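Local coordinates for protein chlorite dismutase (Nitrobacter winogradskyi, PDB 3QPI) that binds a heme b group and breaks chlorite down to chloride and molecular oxygen as a heme-dependent chlorite O2-lyase, at residues R84-P89 against F145-E150; I88-S93 against E166-V171. One frame throughout, in Å; residues are numbered along the deposited sequence.

Contact 1 of 2, residues R84-P89 against F145-E150. With HEM (protoporphyrin IX containing Fe), chain C.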
ATOM      1  N   ARG A  84      -7.678  -8.669  -9.215  1.00 29.54           N
ATOM      2  CA  ARG A  84      -8.127  -8.177  -7.922  1.00 30.23           C
ATOM      3  C   ARG A  84      -7.034  -7.269  -7.437  1.00 29.58           C
ATOM      4  O   ARG A  84      -5.866  -7.438  -7.811  1.00 26.70           O
ATOM      5  CB  ARG A  84      -8.364  -9.330  -6.917  1.00 27.71           C
ATOM      6  CG  ARG A  84      -9.564 -10.264  -7.266  1.00 30.22           C
ATOM      7  CD  ARG A  84     -10.917  -9.552  -7.150  1.00 28.50           C
ATOM      8  NE  ARG A  84     -12.035 -10.379  -7.619  1.00 33.38           N
ATOM      9  CZ  ARG A  84     -12.453 -10.455  -8.889  1.00 36.84           C
ATOM     10  NH1 ARG A  84     -11.853  -9.758  -9.862  1.00 33.14           N
ATOM     11  NH2 ARG A  84     -13.493 -11.220  -9.194  1.00 35.36           N
ATOM     12  N   ALA A  85      -7.404  -6.297  -6.619  1.00 24.84           N
ATOM     13  CA  ALA A  85      -6.422  -5.352  -6.128  1.00 25.93           C
ATOM     14  C   ALA A  85      -6.853  -4.772  -4.790  1.00 27.61           C
ATOM     15  O   ALA A  85      -8.025  -4.909  -4.374  1.00 25.54           O
ATOM     16  CB  ALA A  85      -6.215  -4.238  -7.171  1.00 23.08           C
ATOM     17  N   ALA A  86      -5.896  -4.135  -4.118  1.00 25.27           N
ATOM     18  CA  ALA A  86      -6.158  -3.435  -2.873  1.00 23.56           C
ATOM     19  C   ALA A  86      -5.424  -2.104  -2.860  1.00 24.64           C
ATOM     20  O   ALA A  86      -4.288  -1.980  -3.325  1.00 23.68           O
ATOM     21  CB  ALA A  86      -5.731  -4.281  -1.660  1.00 25.62           C
ATOM     22  N   LEU A  87      -6.099  -1.111  -2.312  1.00 23.28           N
ATOM     23  CA  LEU A  87      -5.509   0.179  -2.056  1.00 25.57           C
ATOM     24  C   LEU A  87      -5.595   0.406  -0.545  1.00 27.48           C
ATOM     25  O   LEU A  87      -6.697   0.426   0.018  1.00 24.34           O
ATOM     26  CB  LEU A  87      -6.278   1.257  -2.821  1.00 25.56           C
ATOM     27  CG  LEU A  87      -5.857   2.718  -2.550  1.00 27.60           C
ATOM     28  CD1 LEU A  87      -4.417   2.975  -2.953  1.00 26.05           C
ATOM     29  CD2 LEU A  87      -6.778   3.644  -3.288  1.00 25.59           C
ATOM     30  N   ILE A  88      -4.445   0.547   0.113  1.00 24.17           N
ATOM     31  CA  ILE A  88      -4.413   0.769   1.556  1.00 24.52           C
ATOM     32  C   ILE A  88      -3.633   2.052   1.895  1.00 26.19           C
ATOM     33  O   ILE A  88      -2.394   2.053   1.944  1.00 22.58           O
ATOM     34  CB  ILE A  88      -3.833  -0.445   2.300  1.00 25.89           C
ATOM     35  CG1 ILE A  88      -4.633  -1.721   1.968  1.00 23.66           C
ATOM     36  CG2 ILE A  88      -3.830  -0.210   3.827  1.00 24.81           C
ATOM     37  CD1 ILE A  88      -3.970  -3.000   2.475  1.00 23.50           C
ATOM     38  N   PRO A  89      -4.371   3.157   2.105  1.00 25.08           N
ATOM     39  CA  PRO A  89      -3.797   4.437   2.541  1.00 27.08           C
ATOM     40  C   PRO A  89      -3.385   4.343   3.999  1.00 28.21           C
ATOM     41  O   PRO A  89      -4.142   3.782   4.805  1.00 27.99           O
ATOM     42  CB  PRO A  89      -4.951   5.431   2.373  1.00 28.40           C
ATOM     43  CG  PRO A  89      -6.004   4.681   1.540  1.00 30.45           C
ATOM     44  CD  PRO A  89      -5.821   3.256   1.877  1.00 27.49           C
ATOM     45  N   PHE A 145      -1.749  -2.891  -4.425  1.00 22.02           N
ATOM     46  CA  PHE A 145      -1.456  -4.309  -4.604  1.00 26.27           C
ATOM     47  C   PHE A 145      -2.398  -4.923  -5.641  1.00 26.30           C
ATOM     48  O   PHE A 145      -3.587  -4.586  -5.686  1.00 25.04           O
ATOM     49  CB  PHE A 145      -1.627  -5.048  -3.255  1.00 24.33           C
ATOM     50  CG  PHE A 145      -0.855  -4.414  -2.145  1.00 24.59           C
ATOM     51  CD1 PHE A 145       0.486  -4.712  -1.970  1.00 22.57           C
ATOM     52  CD2 PHE A 145      -1.455  -3.480  -1.310  1.00 22.08           C
ATOM     53  CE1 PHE A 145       1.207  -4.100  -0.981  1.00 23.37           C
ATOM     54  CE2 PHE A 145      -0.740  -2.855  -0.325  1.00 22.12           C
ATOM     55  CZ  PHE A 145       0.596  -3.169  -0.144  1.00 25.45           C
ATOM     56  N   GLU A 146      -1.867  -5.838  -6.444  1.00 23.70           N
ATOM     57  CA  GLU A 146      -2.647  -6.545  -7.447  1.00 28.00           C
ATOM     58  C   GLU A 146      -2.360  -8.021  -7.344  1.00 29.75           C
ATOM     59  O   GLU A 146      -1.201  -8.408  -7.144  1.00 30.69           O
ATOM     60  CB  GLU A 146      -2.265  -6.088  -8.857  1.00 26.33           C
ATOM     61  CG  GLU A 146      -2.365  -4.628  -9.067  1.00 26.18           C
ATOM     62  CD  GLU A 146      -2.051  -4.212 -10.512  1.00 31.73           C
ATOM     63  OE1 GLU A 146      -1.631  -5.064 -11.346  1.00 29.88           O
ATOM     64  OE2 GLU A 146      -2.222  -3.015 -10.797  1.00 26.36           O
ATOM     65  N   TYR A 147      -3.398  -8.841  -7.522  1.00 28.61           N
ATOM     66  CA  TYR A 147      -3.266 -10.299  -7.404  1.00 29.75           C
ATOM     67  C   TYR A 147      -4.435 -11.025  -8.063  1.00 30.37           C
ATOM     68  O   TYR A 147      -5.499 -10.448  -8.281  1.00 28.03           O
ATOM     69  CB  TYR A 147      -3.189 -10.701  -5.936  1.00 27.22           C
ATOM     70  CG  TYR A 147      -4.179  -9.958  -5.073  1.00 29.97           C
ATOM     71  CD1 TYR A 147      -3.854  -8.722  -4.525  1.00 27.62           C
ATOM     72  CD2 TYR A 147      -5.434 -10.478  -4.807  1.00 27.94           C
ATOM     73  CE1 TYR A 147      -4.748  -8.027  -3.740  1.00 25.25           C
ATOM     74  CE2 TYR A 147      -6.343  -9.782  -4.003  1.00 28.73           C
ATOM     75  CZ  TYR A 147      -5.991  -8.551  -3.473  1.00 28.01           C
ATOM     76  OH  TYR A 147      -6.877  -7.826  -2.680  1.00 24.04           O
ATOM     77  N   ALA A 148      -4.230 -12.299  -8.375  1.00 30.11           N
ATOM     78  CA  ALA A 148      -5.298 -13.139  -8.904  1.00 31.15           C
ATOM     79  C   ALA A 148      -6.339 -13.387  -7.815  1.00 30.68           C
ATOM     80  O   ALA A 148      -6.002 -13.378  -6.630  1.00 29.30           O
ATOM     81  CB  ALA A 148      -4.725 -14.453  -9.425  1.00 28.90           C
ATOM     82  N   PRO A 149      -7.608 -13.596  -8.206  1.00 31.40           N
ATOM     83  CA  PRO A 149      -8.643 -13.824  -7.195  1.00 29.38           C
ATOM     84  C   PRO A 149      -8.250 -14.947  -6.220  1.00 32.12           C
ATOM     85  O   PRO A 149      -8.551 -14.844  -5.028  1.00 30.61           O
ATOM     86  CB  PRO A 149      -9.875 -14.243  -8.015  1.00 33.00           C
ATOM     87  CG  PRO A 149      -9.649 -13.719  -9.405  1.00 34.60           C
ATOM     88  CD  PRO A 149      -8.132 -13.679  -9.588  1.00 35.20           C
ATOM     89  N   GLU A 150      -7.559 -15.977  -6.699  1.00 36.41           N
ATOM     90  CA  GLU A 150      -7.246 -17.126  -5.855  1.00 42.28           C
ATOM     91  C   GLU A 150      -6.167 -16.833  -4.809  1.00 40.20           C
ATOM     92  O   GLU A 150      -5.904 -17.673  -3.956  1.00 38.33           O
ATOM     93  CB  GLU A 150      -6.816 -18.331  -6.691  1.00 42.97           C
ATOM     94  CG  GLU A 150      -5.500 -18.141  -7.395  1.00 44.95           C
ATOM     95  CD  GLU A 150      -5.680 -17.770  -8.848  1.00 49.80           C
ATOM     96  OE1 GLU A 150      -6.661 -17.044  -9.179  1.00 48.13           O
ATOM     97  OE2 GLU A 150      -4.843 -18.226  -9.664  1.00 50.11           O
TER
HETATM   98  CHA HEM C1001       7.562  -0.236   2.332  1.00 18.80           C
HETATM   99  CHB HEM C1001       8.108  -4.660   0.591  1.00 24.82           C
HETATM  100  CHC HEM C1001       3.416  -5.586   1.472  1.00 20.79           C
HETATM  101  CHD HEM C1001       3.007  -1.310   3.446  1.00 17.06           C
HETATM  102  C1A HEM C1001       8.049  -1.371   1.778  1.00  6.83           C
HETATM  103  C2A HEM C1001       9.429  -1.469   1.330  1.00 12.52           C
HETATM  104  C3A HEM C1001       9.624  -2.700   0.817  1.00  4.80           C
HETATM  105  C4A HEM C1001       8.347  -3.396   0.956  1.00 19.25           C
HETATM  106  CMA HEM C1001      10.973  -3.260   0.233  1.00 28.10           C
HETATM  107  CAA HEM C1001      10.417  -0.305   1.509  1.00 17.10           C
HETATM  108  CBA HEM C1001      10.587   0.570   0.276  1.00 30.24           C
HETATM  109  CGA HEM C1001      11.728   1.515   0.593  1.00 33.27           C
HETATM  110  O1A HEM C1001      11.416   2.711   0.749  1.00 27.72           O
HETATM  111  O2A HEM C1001      12.921   1.091   0.718  1.00 26.85           O
HETATM  112  C1B HEM C1001       6.877  -5.213   0.691  1.00 20.73           C
HETATM  113  C2B HEM C1001       6.579  -6.496   0.103  1.00 16.78           C
HETATM  114  C3B HEM C1001       5.290  -6.725   0.307  1.00 21.82           C
HETATM  115  C4B HEM C1001       4.729  -5.619   1.059  1.00 11.90           C
HETATM  116  CMB HEM C1001       7.531  -7.434  -0.682  1.00 20.67           C
HETATM  117  CAB HEM C1001       4.575  -8.010  -0.168  1.00 28.91           C
HETATM  118  CBB HEM C1001       3.444  -7.909  -0.870  1.00 26.00           C
HETATM  119  C1C HEM C1001       2.874  -4.538   2.109  1.00  7.42           C
HETATM  120  C2C HEM C1001       1.494  -4.371   2.567  1.00 15.42           C
HETATM  121  C3C HEM C1001       1.408  -3.146   3.082  1.00 11.41           C
HETATM  122  C4C HEM C1001       2.729  -2.549   2.996  1.00 18.72           C
HETATM  123  CMC HEM C1001       0.367  -5.414   2.379  1.00 11.66           C
HETATM  124  CAC HEM C1001       0.223  -2.418   3.738  1.00 26.62           C
HETATM  125  CBC HEM C1001      -0.746  -3.133   4.326  1.00 30.78           C
HETATM  126  C1D HEM C1001       4.137  -0.609   3.303  1.00 17.59           C
HETATM  127  C2D HEM C1001       4.298   0.742   3.783  1.00  9.98           C
HETATM  128  C3D HEM C1001       5.739   1.060   3.411  1.00 16.64           C
HETATM  129  C4D HEM C1001       6.271  -0.130   2.790  1.00  6.11           C
HETATM  130  CMD HEM C1001       3.289   1.703   4.494  1.00 22.39           C
HETATM  131  CAD HEM C1001       6.502   2.365   3.673  1.00 17.08           C
HETATM  132  CBD HEM C1001       7.247   2.161   5.002  1.00 22.89           C
HETATM  133  CGD HEM C1001       7.883   3.467   5.421  1.00 28.50           C
HETATM  134  O1D HEM C1001       8.629   4.046   4.599  1.00 27.19           O
HETATM  135  O2D HEM C1001       7.646   3.930   6.572  1.00 28.47           O
HETATM  136  NA  HEM C1001       7.364  -2.573   1.526  1.00 10.34           N
HETATM  137  NB  HEM C1001       5.732  -4.677   1.280  1.00 16.16           N
HETATM  138  NC  HEM C1001       3.600  -3.416   2.394  1.00 18.53           N
HETATM  139  ND  HEM C1001       5.322  -1.107   2.734  1.00 13.16           N
HETATM  140 FE   HEM C1001       5.444  -2.930   2.196  1.00 23.80          FE
HETATM  141  O   HOH W   1      -9.712  -7.321  -4.170  1.00 18.39           O

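Contact 2 of 2, residues I88-S93 against E166-V171. With HEM (protoporphyrin IX containing Fe), chain C.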
ATOM      1  N   ILE A  88      -4.445   0.547   0.113  1.00 24.17           N
ATOM      2  CA  ILE A  88      -4.413   0.769   1.556  1.00 24.52           C
ATOM      3  C   ILE A  88      -3.633   2.052   1.895  1.00 26.19           C
ATOM      4  O   ILE A  88      -2.394   2.053   1.944  1.00 22.58           O
ATOM      5  CB  ILE A  88      -3.833  -0.445   2.300  1.00 25.89           C
ATOM      6  CG1 ILE A  88      -4.633  -1.721   1.968  1.00 23.66           C
ATOM      7  CG2 ILE A  88      -3.830  -0.210   3.827  1.00 24.81           C
ATOM      8  CD1 ILE A  88      -3.970  -3.000   2.475  1.00 23.50           C
ATOM      9  N   PRO A  89      -4.371   3.157   2.105  1.00 25.08           N
ATOM     10  CA  PRO A  89      -3.797   4.437   2.541  1.00 27.08           C
ATOM     11  C   PRO A  89      -3.385   4.343   3.999  1.00 28.21           C
ATOM     12  O   PRO A  89      -4.142   3.782   4.805  1.00 27.99           O
ATOM     13  CB  PRO A  89      -4.951   5.431   2.373  1.00 28.40           C
ATOM     14  CG  PRO A  89      -6.004   4.681   1.540  1.00 30.45           C
ATOM     15  CD  PRO A  89      -5.821   3.256   1.877  1.00 27.49           C
ATOM     16  N   ILE A  90      -2.194   4.849   4.320  1.00 24.52           N
ATOM     17  CA  ILE A  90      -1.628   4.712   5.671  1.00 30.60           C
ATOM     18  C   ILE A  90      -0.973   6.014   6.143  1.00 31.52           C
ATOM     19  O   ILE A  90      -0.330   6.717   5.364  1.00 28.81           O
ATOM     20  CB  ILE A  90      -0.578   3.569   5.736  1.00 29.15           C
ATOM     21  CG1 ILE A  90      -1.276   2.208   5.779  1.00 29.26           C
ATOM     22  CG2 ILE A  90       0.380   3.743   6.957  1.00 24.85           C
ATOM     23  CD1 ILE A  90      -0.374   1.062   5.335  1.00 26.89           C
ATOM     24  N   ARG A  91      -1.175   6.334   7.414  1.00 35.54           N
ATOM     25  CA  ARG A  91      -0.512   7.470   8.026  1.00 38.18           C
ATOM     26  C   ARG A  91       0.162   7.002   9.297  1.00 37.72           C
ATOM     27  O   ARG A  91      -0.472   6.358  10.133  1.00 37.05           O
ATOM     28  CB  ARG A  91      -1.484   8.613   8.357  1.00 37.72           C
ATOM     29  CG  ARG A  91      -0.752   9.794   9.008  1.00 40.74           C
ATOM     30  CD  ARG A  91      -1.552  11.078   9.069  1.00 44.03           C
ATOM     31  NE  ARG A  91      -2.864  10.878   9.673  1.00 51.10           N
ATOM     32  CZ  ARG A  91      -3.504  11.794  10.401  1.00 55.93           C
ATOM     33  NH1 ARG A  91      -2.938  12.988  10.617  1.00 59.47           N
ATOM     34  NH2 ARG A  91      -4.705  11.515  10.923  1.00 50.93           N
ATOM     35  N   LYS A  92       1.452   7.304   9.422  1.00 26.43           N
ATOM     36  CA  LYS A  92       2.193   6.991  10.634  1.00 29.03           C
ATOM     37  C   LYS A  92       2.232   8.222  11.565  1.00 33.71           C
ATOM     38  O   LYS A  92       2.012   9.364  11.120  1.00 32.26           O
ATOM     39  CB  LYS A  92       3.595   6.462  10.300  1.00 26.36           C
ATOM     40  CG  LYS A  92       3.557   5.123   9.521  1.00 28.71           C
ATOM     41  CD  LYS A  92       4.959   4.567   9.317  1.00 28.97           C
ATOM     42  CE  LYS A  92       4.945   3.189   8.640  1.00 27.17           C
ATOM     43  NZ  LYS A  92       6.318   2.595   8.596  1.00 24.75           N
ATOM     44  N   SER A  93       2.475   7.968  12.854  1.00 33.29           N
ATOM     45  CA  SER A  93       2.411   8.993  13.895  1.00 37.02           C
ATOM     46  C   SER A  93       3.612   9.918  13.907  1.00 37.44           C
ATOM     47  O   SER A  93       4.700   9.576  13.406  1.00 33.80           O
ATOM     48  CB  SER A  93       2.341   8.336  15.269  1.00 38.37           C
ATOM     49  OG  SER A  93       3.511   7.573  15.517  1.00 35.97           O
ATOM     50  N   GLU A 166       5.578  -4.515  15.207  1.00 35.45           N
ATOM     51  CA  GLU A 166       5.941  -3.300  15.940  1.00 37.39           C
ATOM     52  C   GLU A 166       5.851  -2.082  14.999  1.00 38.04           C
ATOM     53  O   GLU A 166       5.417  -0.997  15.413  1.00 34.66           O
ATOM     54  CB  GLU A 166       7.347  -3.425  16.528  1.00 37.21           C
ATOM     55  CG  GLU A 166       7.785  -2.227  17.387  1.00 41.34           C
ATOM     56  CD  GLU A 166       9.151  -2.433  18.045  1.00 44.45           C
ATOM     57  OE1 GLU A 166       9.495  -3.597  18.339  1.00 41.47           O
ATOM     58  OE2 GLU A 166       9.891  -1.435  18.263  1.00 45.73           O
ATOM     59  N   GLU A 167       6.258  -2.261  13.742  1.00 30.56           N
ATOM     60  CA  GLU A 167       6.105  -1.193  12.776  1.00 32.95           C
ATOM     61  C   GLU A 167       4.672  -0.657  12.796  1.00 31.76           C
ATOM     62  O   GLU A 167       4.461   0.553  12.784  1.00 30.07           O
ATOM     63  CB  GLU A 167       6.464  -1.644  11.363  1.00 32.15           C
ATOM     64  CG  GLU A 167       6.107  -0.571  10.312  1.00 36.44           C
ATOM     65  CD  GLU A 167       6.579  -0.906   8.899  1.00 38.13           C
ATOM     66  OE1 GLU A 167       7.019  -2.048   8.672  1.00 36.35           O
ATOM     67  OE2 GLU A 167       6.532  -0.010   8.018  1.00 39.72           O
ATOM     68  N   TRP A 168       3.688  -1.550  12.844  1.00 30.06           N
ATOM     69  CA  TRP A 168       2.306  -1.115  12.736  1.00 29.96           C
ATOM     70  C   TRP A 168       1.752  -0.409  13.971  1.00 35.86           C
ATOM     71  O   TRP A 168       0.699   0.232  13.877  1.00 30.16           O
ATOM     72  CB  TRP A 168       1.370  -2.253  12.305  1.00 31.47           C
ATOM     73  CG  TRP A 168       0.875  -2.001  10.864  1.00 35.96           C
ATOM     74  CD1 TRP A 168      -0.356  -1.538  10.475  1.00 32.35           C
ATOM     75  CD2 TRP A 168       1.647  -2.148   9.659  1.00 31.96           C
ATOM     76  NE1 TRP A 168      -0.405  -1.417   9.095  1.00 31.96           N
ATOM     77  CE2 TRP A 168       0.807  -1.792   8.574  1.00 32.91           C
ATOM     78  CE3 TRP A 168       2.956  -2.575   9.393  1.00 29.75           C
ATOM     79  CZ2 TRP A 168       1.239  -1.847   7.244  1.00 30.61           C
ATOM     80  CZ3 TRP A 168       3.383  -2.638   8.068  1.00 31.67           C
ATOM     81  CH2 TRP A 168       2.527  -2.261   7.013  1.00 32.72           C
ATOM     82  N   THR A 169       2.455  -0.499  15.106  1.00 36.42           N
ATOM     83  CA  THR A 169       2.007   0.205  16.302  1.00 37.75           C
ATOM     84  C   THR A 169       2.111   1.701  16.081  1.00 37.84           C
ATOM     85  O   THR A 169       1.505   2.478  16.815  1.00 37.06           O
ATOM     86  CB  THR A 169       2.820  -0.169  17.579  1.00 37.66           C
ATOM     87  OG1 THR A 169       4.183   0.222  17.403  1.00 35.05           O
ATOM     88  CG2 THR A 169       2.757  -1.664  17.866  1.00 34.93           C
ATOM     89  N   TYR A 170       2.876   2.107  15.068  1.00 35.11           N
ATOM     90  CA  TYR A 170       2.996   3.518  14.722  1.00 35.66           C
ATOM     91  C   TYR A 170       1.966   4.014  13.679  1.00 37.19           C
ATOM     92  O   TYR A 170       1.963   5.203  13.325  1.00 35.04           O
ATOM     93  CB  TYR A 170       4.408   3.806  14.193  1.00 38.68           C
ATOM     94  CG  TYR A 170       5.487   3.615  15.226  1.00 39.53           C
ATOM     95  CD1 TYR A 170       5.858   4.660  16.081  1.00 39.40           C
ATOM     96  CD2 TYR A 170       6.140   2.398  15.352  1.00 37.22           C
ATOM     97  CE1 TYR A 170       6.858   4.486  17.053  1.00 39.86           C
ATOM     98  CE2 TYR A 170       7.141   2.214  16.329  1.00 37.27           C
ATOM     99  CZ  TYR A 170       7.490   3.263  17.160  1.00 39.56           C
ATOM    100  OH  TYR A 170       8.466   3.069  18.104  1.00 41.77           O
ATOM    101  N   VAL A 171       1.107   3.130  13.173  1.00 34.43           N
ATOM    102  CA  VAL A 171       0.083   3.566  12.214  1.00 33.75           C
ATOM    103  C   VAL A 171      -1.116   4.175  12.933  1.00 32.50           C
ATOM    104  O   VAL A 171      -1.691   3.551  13.810  1.00 35.90           O
ATOM    105  CB  VAL A 171      -0.387   2.411  11.313  1.00 33.12           C
ATOM    106  CG1 VAL A 171      -1.574   2.843  10.442  1.00 32.03           C
ATOM    107  CG2 VAL A 171       0.761   1.931  10.457  1.00 31.35           C
TER
HETATM  108  CHA HEM C1001       7.562  -0.236   2.332  1.00 18.80           C
HETATM  109  CHB HEM C1001       8.108  -4.660   0.591  1.00 24.82           C
HETATM  110  CHC HEM C1001       3.416  -5.586   1.472  1.00 20.79           C
HETATM  111  CHD HEM C1001       3.007  -1.310   3.446  1.00 17.06           C
HETATM  112  C1A HEM C1001       8.049  -1.371   1.778  1.00  6.83           C
HETATM  113  C2A HEM C1001       9.429  -1.469   1.330  1.00 12.52           C
HETATM  114  C3A HEM C1001       9.624  -2.700   0.817  1.00  4.80           C
HETATM  115  C4A HEM C1001       8.347  -3.396   0.956  1.00 19.25           C
HETATM  116  CMA HEM C1001      10.973  -3.260   0.233  1.00 28.10           C
HETATM  117  CAA HEM C1001      10.417  -0.305   1.509  1.00 17.10           C
HETATM  118  CBA HEM C1001      10.587   0.570   0.276  1.00 30.24           C
HETATM  119  CGA HEM C1001      11.728   1.515   0.593  1.00 33.27           C
HETATM  120  O1A HEM C1001      11.416   2.711   0.749  1.00 27.72           O
HETATM  121  O2A HEM C1001      12.921   1.091   0.718  1.00 26.85           O
HETATM  122  C1B HEM C1001       6.877  -5.213   0.691  1.00 20.73           C
HETATM  123  C2B HEM C1001       6.579  -6.496   0.103  1.00 16.78           C
HETATM  124  C3B HEM C1001       5.290  -6.725   0.307  1.00 21.82           C
HETATM  125  C4B HEM C1001       4.729  -5.619   1.059  1.00 11.90           C
HETATM  126  CMB HEM C1001       7.531  -7.434  -0.682  1.00 20.67           C
HETATM  127  CAB HEM C1001       4.575  -8.010  -0.168  1.00 28.91           C
HETATM  128  CBB HEM C1001       3.444  -7.909  -0.870  1.00 26.00           C
HETATM  129  C1C HEM C1001       2.874  -4.538   2.109  1.00  7.42           C
HETATM  130  C2C HEM C1001       1.494  -4.371   2.567  1.00 15.42           C
HETATM  131  C3C HEM C1001       1.408  -3.146   3.082  1.00 11.41           C
HETATM  132  C4C HEM C1001       2.729  -2.549   2.996  1.00 18.72           C
HETATM  133  CMC HEM C1001       0.367  -5.414   2.379  1.00 11.66           C
HETATM  134  CAC HEM C1001       0.223  -2.418   3.738  1.00 26.62           C
HETATM  135  CBC HEM C1001      -0.746  -3.133   4.326  1.00 30.78           C
HETATM  136  C1D HEM C1001       4.137  -0.609   3.303  1.00 17.59           C
HETATM  137  C2D HEM C1001       4.298   0.742   3.783  1.00  9.98           C
HETATM  138  C3D HEM C1001       5.739   1.060   3.411  1.00 16.64           C
HETATM  139  C4D HEM C1001       6.271  -0.130   2.790  1.00  6.11           C
HETATM  140  CMD HEM C1001       3.289   1.703   4.494  1.00 22.39           C
HETATM  141  CAD HEM C1001       6.502   2.365   3.673  1.00 17.08           C
HETATM  142  CBD HEM C1001       7.247   2.161   5.002  1.00 22.89           C
HETATM  143  CGD HEM C1001       7.883   3.467   5.421  1.00 28.50           C
HETATM  144  O1D HEM C1001       8.629   4.046   4.599  1.00 27.19           O
HETATM  145  O2D HEM C1001       7.646   3.930   6.572  1.00 28.47           O
HETATM  146  NA  HEM C1001       7.364  -2.573   1.526  1.00 10.34           N
HETATM  147  NB  HEM C1001       5.732  -4.677   1.280  1.00 16.16           N
HETATM  148  NC  HEM C1001       3.600  -3.416   2.394  1.00 18.53           N
HETATM  149  ND  HEM C1001       5.322  -1.107   2.734  1.00 13.16           N
HETATM  150 FE   HEM C1001       5.444  -2.930   2.196  1.00 23.80          FE

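Contact 1 of 2, residues R84-P89 against F145-E150
A86 and F145 form a hydrogen-bonded antiparallel pair, with A86 N 2.8 Å from F145 O, and two residues along R84 and Y147 form another, with Y147 N 2.9 Å from R84 O. Between them A85 and E146 make a non-hydrogen-bonded pair, their CA atoms 4.2 Å apart. R84, A86, F145 and Y147 share one face, where A86 CB packs between the two rings, near F145 CD2 and the Y147 hydroxyl. Y147 has CG between its backbone N and carbonyl carbon (chi1 43°), which swings the ring back across the neighbouring strand: one face rests on R84 O and A85 N, while CE2 touches R84 CB at 3.6 Å. Its hydroxyl and A85 O share a water, which donates to the carbonyl. F145 instead turns CG away from its carbonyl carbon (chi1 -52°), carrying the ring to the porphyrin, where CZ comes within 3.1 Å of heme C2C. I88 CD1 lies against F145 CE2 at 4.3 Å and also meets heme CBC. At the outer end R84 CG lies against P149 CA, and P149 CG sits over one guanidinium face. F155 of helix 152-163 stacks on Y147 and meets F145 with the ring planes at about 45°. Such a sheet face packed by a helix and facing heme is characteristic of the ferredoxin-like dimeric alpha-beta barrel of chlorite dismutases.

Contact 2 of 2, residues I88-S93 against E166-V171
K92 and V171 face each other where strand 84-92 ends and strand 171-181 begins, an antiparallel non-hydrogen-bonded pair with CA atoms 4.3 Å apart and side chains diverging. Just beyond it, S93 N donates to Y170 O at 2.9 Å, almost in line with the carbonyl, and K92 CA adds a CA-H...O contact to that same oxygen. Residues 166-169 have helical backbone angles, and this turn brings E167 and W168 round to the heme side. The chain of K92 runs fully extended beyond CG (chi2 -175°, chi3 176°), an outstretched reach that puts NZ between a carboxylate of the protein and one of the cofactor: it forms a salt bridge with E167 OE2 at 2.7 Å and a hydrogen bond with heme propionate O2D at 2.8 Å. E167 is met on the anti side of OE2, slightly out of the carboxylate plane, while its OE1 accepts from ND1 of H114, the axial heme ligand. With an alanine here, the propionate and E167 OE2 would probably lose the ammonium they share, leaving two negative groups close together with less to balance them. Nearer the porphyrin, I90 crosses W168 at about a right angle, CD1 lying 3.8 Å from CZ2, and the same methyl touches heme CMD. I90 CG2 packs against V171 CG2 at 4.0 Å, and that V171 methyl also lies over one face of the indole, toward its rim, while the indole edge meets heme CAC. At the far end S93 OG sits in the plane of the Y170 ring, at its edge, and caps helix 94-98 by bonding W96 N. A histidine ligand backed by a glutamate, beside a lysine-held propionate, is characteristic of the proximal heme site of chlorite dismutases.

In the fold
Strand 84-92 takes part in both contacts, a worked case of one strand reaching a cofactor at two places. Both are largely buried and touch the heme, yet their centres lie 19 Å apart on opposite sides of the chain's centre. Contact 1 is regular sheet pairing with strand 141-147, mostly backbone hydrogen bonds and aromatic packing, with an exposed fringe at P149. Contact 2 joins the end of the same strand to the turn leading from helix 152-163 into strand 171-181, its neighbour on the other side; there the pairing is a single bridge, and buried charge is prominent. I88 and P89 belong to both ranges, and the end of I88 touches a heme vinyl group.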